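Local atomic coordinates of aspartate aminotransferase, mitochondrial (Trypanosoma brucei brucei, PDB entry 4W5K), a protein that probably transfers amino groups between L-aspartate and 2-oxoglutarate, using pyridoxal 5'-phosphate as cofactor and working as a homodimer. Residues 112-117 against 234-239. The protein carries 1 engineered substitution. Residues are numbered along the deposited sequence; the frame is centred on the assembly and turned at random.
Sequences NRFVAN and VPNLIV
Phe114 makes a small van der Waals contact, apolar with Ile238 and with CB and the amide carbon of Asn236, where the loop between helix 99-110 and strand 120-124 meets the start of strand 238-242 and the loop just before it. The two segments bury 145 Å² between them, and about half of that lies on Phe114. The backbones stay well apart, with CA of Phe114 8.3 Å from CA of Asn236. The phenyl ring bridges the gap. Its CG sits between the backbone N and the carbonyl carbon (chi1 62°), and the far end of the ring reaches Ile238. There CZ of Phe114 lies 3.7 Å from CG1 of Ile238, which meets the ring at its edge, near the ring plane. CD1 of Ile238 lies 3.9 Å from CZ of Phe114 and also nears CE2. Asn236 packs along the CD2-CE2 side of the ring, its approach oblique; its CG is 3.8 Å from CD2 of Phe114. Ring and amide planes are 45° apart, so the two groups do not stack flat. The polar end of Asn236 is held elsewhere: ND2 bonds to the carbonyl O of Ser260. Ile259 of strand 255-260 also touches the Phe114 ring, and Ile238 packs further on Leu111, Leu257, Ile205 and Phe207. The loop thus lies at the N-terminal end of strand 238-242, an inner strand of the large mixed sheet of the aminotransferase fold, antiparallel to strand 255-260 and parallel to strand 205-210.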
ATOM      1  N   ASN A 112      -6.718 -17.935  -8.554  1.00 22.45           N
ATOM      2  CA  ASN A 112      -6.561 -18.884  -9.655  1.00 23.66           C
ATOM      3  C   ASN A 112      -5.406 -19.862  -9.440  1.00 23.14           C
ATOM      4  O   ASN A 112      -5.253 -20.790 -10.211  1.00 24.04           O
ATOM      5  CB  ASN A 112      -6.420 -18.175 -11.012  1.00 29.46           C
ATOM      6  CG  ASN A 112      -5.183 -17.306 -11.116  1.00 31.76           C
ATOM      7  OD1 ASN A 112      -4.409 -17.201 -10.189  1.00 34.17           O
ATOM      8  ND2 ASN A 112      -5.008 -16.680 -12.262  1.00 40.96           N
ATOM      9  N   ARG A 113      -4.661 -19.697  -8.356  1.00 22.54           N
ATOM     10  CA  ARG A 113      -3.660 -20.686  -7.941  1.00 22.48           C
ATOM     11  C   ARG A 113      -4.293 -21.913  -7.305  1.00 22.40           C
ATOM     12  O   ARG A 113      -3.665 -22.965  -7.224  1.00 23.90           O
ATOM     13  CB  ARG A 113      -2.679 -20.061  -6.935  1.00 22.41           C
ATOM     14  CG  ARG A 113      -1.488 -19.348  -7.532  1.00 29.49           C
ATOM     15  CD  ARG A 113      -1.794 -18.464  -8.723  1.00 30.96           C
ATOM     16  NE  ARG A 113      -0.538 -18.172  -9.406  1.00 35.25           N
ATOM     17  CZ  ARG A 113      -0.406 -17.626 -10.616  1.00 44.85           C
ATOM     18  NH1 ARG A 113      -1.468 -17.269 -11.330  1.00 47.37           N
ATOM     19  NH2 ARG A 113       0.813 -17.441 -11.120  1.00 44.05           N
ATOM     20  N   PHE A 114      -5.541 -21.805  -6.826  1.00 20.96           N
ATOM     21  CA  PHE A 114      -6.101 -22.956  -6.160  1.00 24.96           C
ATOM     22  C   PHE A 114      -7.609 -23.153  -6.352  1.00 24.32           C
ATOM     23  O   PHE A 114      -8.149 -24.137  -5.881  1.00 25.48           O
ATOM     24  CB  PHE A 114      -5.759 -22.919  -4.664  1.00 24.13           C
ATOM     25  CG  PHE A 114      -6.314 -21.724  -3.907  1.00 22.85           C
ATOM     26  CD1 PHE A 114      -5.625 -20.517  -3.866  1.00 22.78           C
ATOM     27  CD2 PHE A 114      -7.509 -21.838  -3.194  1.00 24.94           C
ATOM     28  CE1 PHE A 114      -6.117 -19.414  -3.154  1.00 24.52           C
ATOM     29  CE2 PHE A 114      -8.022 -20.737  -2.462  1.00 24.85           C
ATOM     30  CZ  PHE A 114      -7.328 -19.527  -2.443  1.00 23.02           C
ATOM     31  N   VAL A 115      -8.258 -22.270  -7.093  1.00 20.38           N
ATOM     32  CA  VAL A 115      -9.687 -22.463  -7.415  1.00 21.48           C
ATOM     33  C   VAL A 115      -9.837 -22.662  -8.915  1.00 23.06           C
ATOM     34  O   VAL A 115      -9.366 -21.825  -9.682  1.00 22.24           O
ATOM     35  CB  VAL A 115     -10.529 -21.238  -6.973  1.00 23.31           C
ATOM     36  CG1 VAL A 115     -12.011 -21.448  -7.308  1.00 21.34           C
ATOM     37  CG2 VAL A 115     -10.311 -20.925  -5.463  1.00 20.16           C
ATOM     38  N   ALA A 116     -10.464 -23.770  -9.336  1.00 23.15           N
ATOM     39  CA  ALA A 116     -10.688 -24.017 -10.752  1.00 24.45           C
ATOM     40  C   ALA A 116     -11.718 -23.044 -11.319  1.00 27.60           C
ATOM     41  O   ALA A 116     -12.642 -22.633 -10.604  1.00 25.38           O
ATOM     42  CB  ALA A 116     -11.165 -25.454 -10.968  1.00 25.82           C
ATOM     43  N   ASN A 117     -11.562 -22.706 -12.598  1.00 26.51           N
ATOM     44  CA  ASN A 117     -12.594 -21.999 -13.343  1.00 29.20           C
ATOM     45  C   ASN A 117     -12.991 -20.728 -12.633  1.00 29.61           C
ATOM     46  O   ASN A 117     -14.184 -20.449 -12.450  1.00 31.09           O
ATOM     47  CB  ASN A 117     -13.828 -22.907 -13.535  1.00 28.97           C
ATOM     48  CG  ASN A 117     -14.786 -22.390 -14.600  1.00 34.58           C
ATOM     49  OD1 ASN A 117     -14.374 -21.728 -15.554  1.00 34.17           O
ATOM     50  ND2 ASN A 117     -16.077 -22.739 -14.463  1.00 34.73           N
ATOM     51  N   VAL A 234     -13.491 -27.181   5.321  1.00 28.37           N
ATOM     52  CA  VAL A 234     -13.210 -27.073   3.896  1.00 25.81           C
ATOM     53  C   VAL A 234     -11.695 -27.137   3.655  1.00 28.47           C
ATOM     54  O   VAL A 234     -10.915 -26.791   4.538  1.00 31.15           O
ATOM     55  CB  VAL A 234     -13.793 -25.753   3.306  1.00 23.26           C
ATOM     56  CG1 VAL A 234     -15.309 -25.679   3.533  1.00 27.56           C
ATOM     57  CG2 VAL A 234     -13.092 -24.505   3.901  1.00 25.39           C
ATOM     58  N   PRO A 235     -11.286 -27.594   2.462  1.00 29.02           N
ATOM     59  CA  PRO A 235      -9.875 -27.678   2.045  1.00 30.76           C
ATOM     60  C   PRO A 235      -9.189 -26.310   2.026  1.00 30.55           C
ATOM     61  O   PRO A 235      -8.069 -26.190   2.515  1.00 29.81           O
ATOM     62  CB  PRO A 235      -9.956 -28.267   0.634  1.00 30.18           C
ATOM     63  CG  PRO A 235     -11.255 -29.013   0.620  1.00 30.80           C
ATOM     64  CD  PRO A 235     -12.186 -28.200   1.469  1.00 25.70           C
ATOM     65  N   ASN A 236      -9.851 -25.300   1.474  1.00 24.23           N
ATOM     66  CA  ASN A 236      -9.288 -23.951   1.429  1.00 24.89           C
ATOM     67  C   ASN A 236     -10.281 -22.914   1.914  1.00 25.81           C
ATOM     68  O   ASN A 236     -11.397 -22.830   1.386  1.00 22.16           O
ATOM     69  CB  ASN A 236      -8.854 -23.575   0.003  1.00 24.43           C
ATOM     70  CG  ASN A 236      -7.876 -24.559  -0.597  1.00 25.67           C
ATOM     71  OD1 ASN A 236      -8.247 -25.411  -1.408  1.00 27.52           O
ATOM     72  ND2 ASN A 236      -6.619 -24.451  -0.204  1.00 24.00           N
ATOM     73  N   LEU A 237      -9.855 -22.125   2.907  1.00 20.49           N
ATOM     74  CA  LEU A 237     -10.556 -20.942   3.391  1.00 19.41           C
ATOM     75  C   LEU A 237      -9.675 -19.694   3.218  1.00 20.23           C
ATOM     76  O   LEU A 237      -8.482 -19.752   3.489  1.00 20.07           O
ATOM     77  CB  LEU A 237     -10.925 -21.116   4.870  1.00 19.37           C
ATOM     78  CG  LEU A 237     -11.176 -19.842   5.693  1.00 21.58           C
ATOM     79  CD1 LEU A 237     -12.557 -19.255   5.351  1.00 17.15           C
ATOM     80  CD2 LEU A 237     -11.091 -20.146   7.201  1.00 20.99           C
ATOM     81  N   ILE A 238     -10.260 -18.583   2.765  1.00 16.87           N
ATOM     82  CA  ILE A 238      -9.531 -17.318   2.652  1.00 16.30           C
ATOM     83  C   ILE A 238     -10.100 -16.351   3.681  1.00 18.67           C
ATOM     84  O   ILE A 238     -11.317 -16.289   3.845  1.00 19.19           O
ATOM     85  CB  ILE A 238      -9.659 -16.684   1.252  1.00 17.21           C
ATOM     86  CG1 ILE A 238      -9.294 -17.701   0.171  1.00 22.93           C
ATOM     87  CG2 ILE A 238      -8.755 -15.427   1.119  1.00 19.38           C
ATOM     88  CD1 ILE A 238     -10.468 -18.140  -0.632  1.00 25.85           C
ATOM     89  N   VAL A 239      -9.231 -15.606   4.364  1.00 16.35           N
ATOM     90  CA  VAL A 239      -9.693 -14.596   5.314  1.00 17.80           C
ATOM     91  C   VAL A 239      -8.967 -13.276   5.061  1.00 17.24           C
ATOM     92  O   VAL A 239      -7.734 -13.257   5.053  1.00 18.55           O
ATOM     93  CB  VAL A 239      -9.447 -15.004   6.781  1.00 16.25           C
ATOM     94  CG1 VAL A 239     -10.031 -13.936   7.726  1.00 16.01           C
ATOM     95  CG2 VAL A 239     -10.091 -16.369   7.090  1.00 20.23           C
TER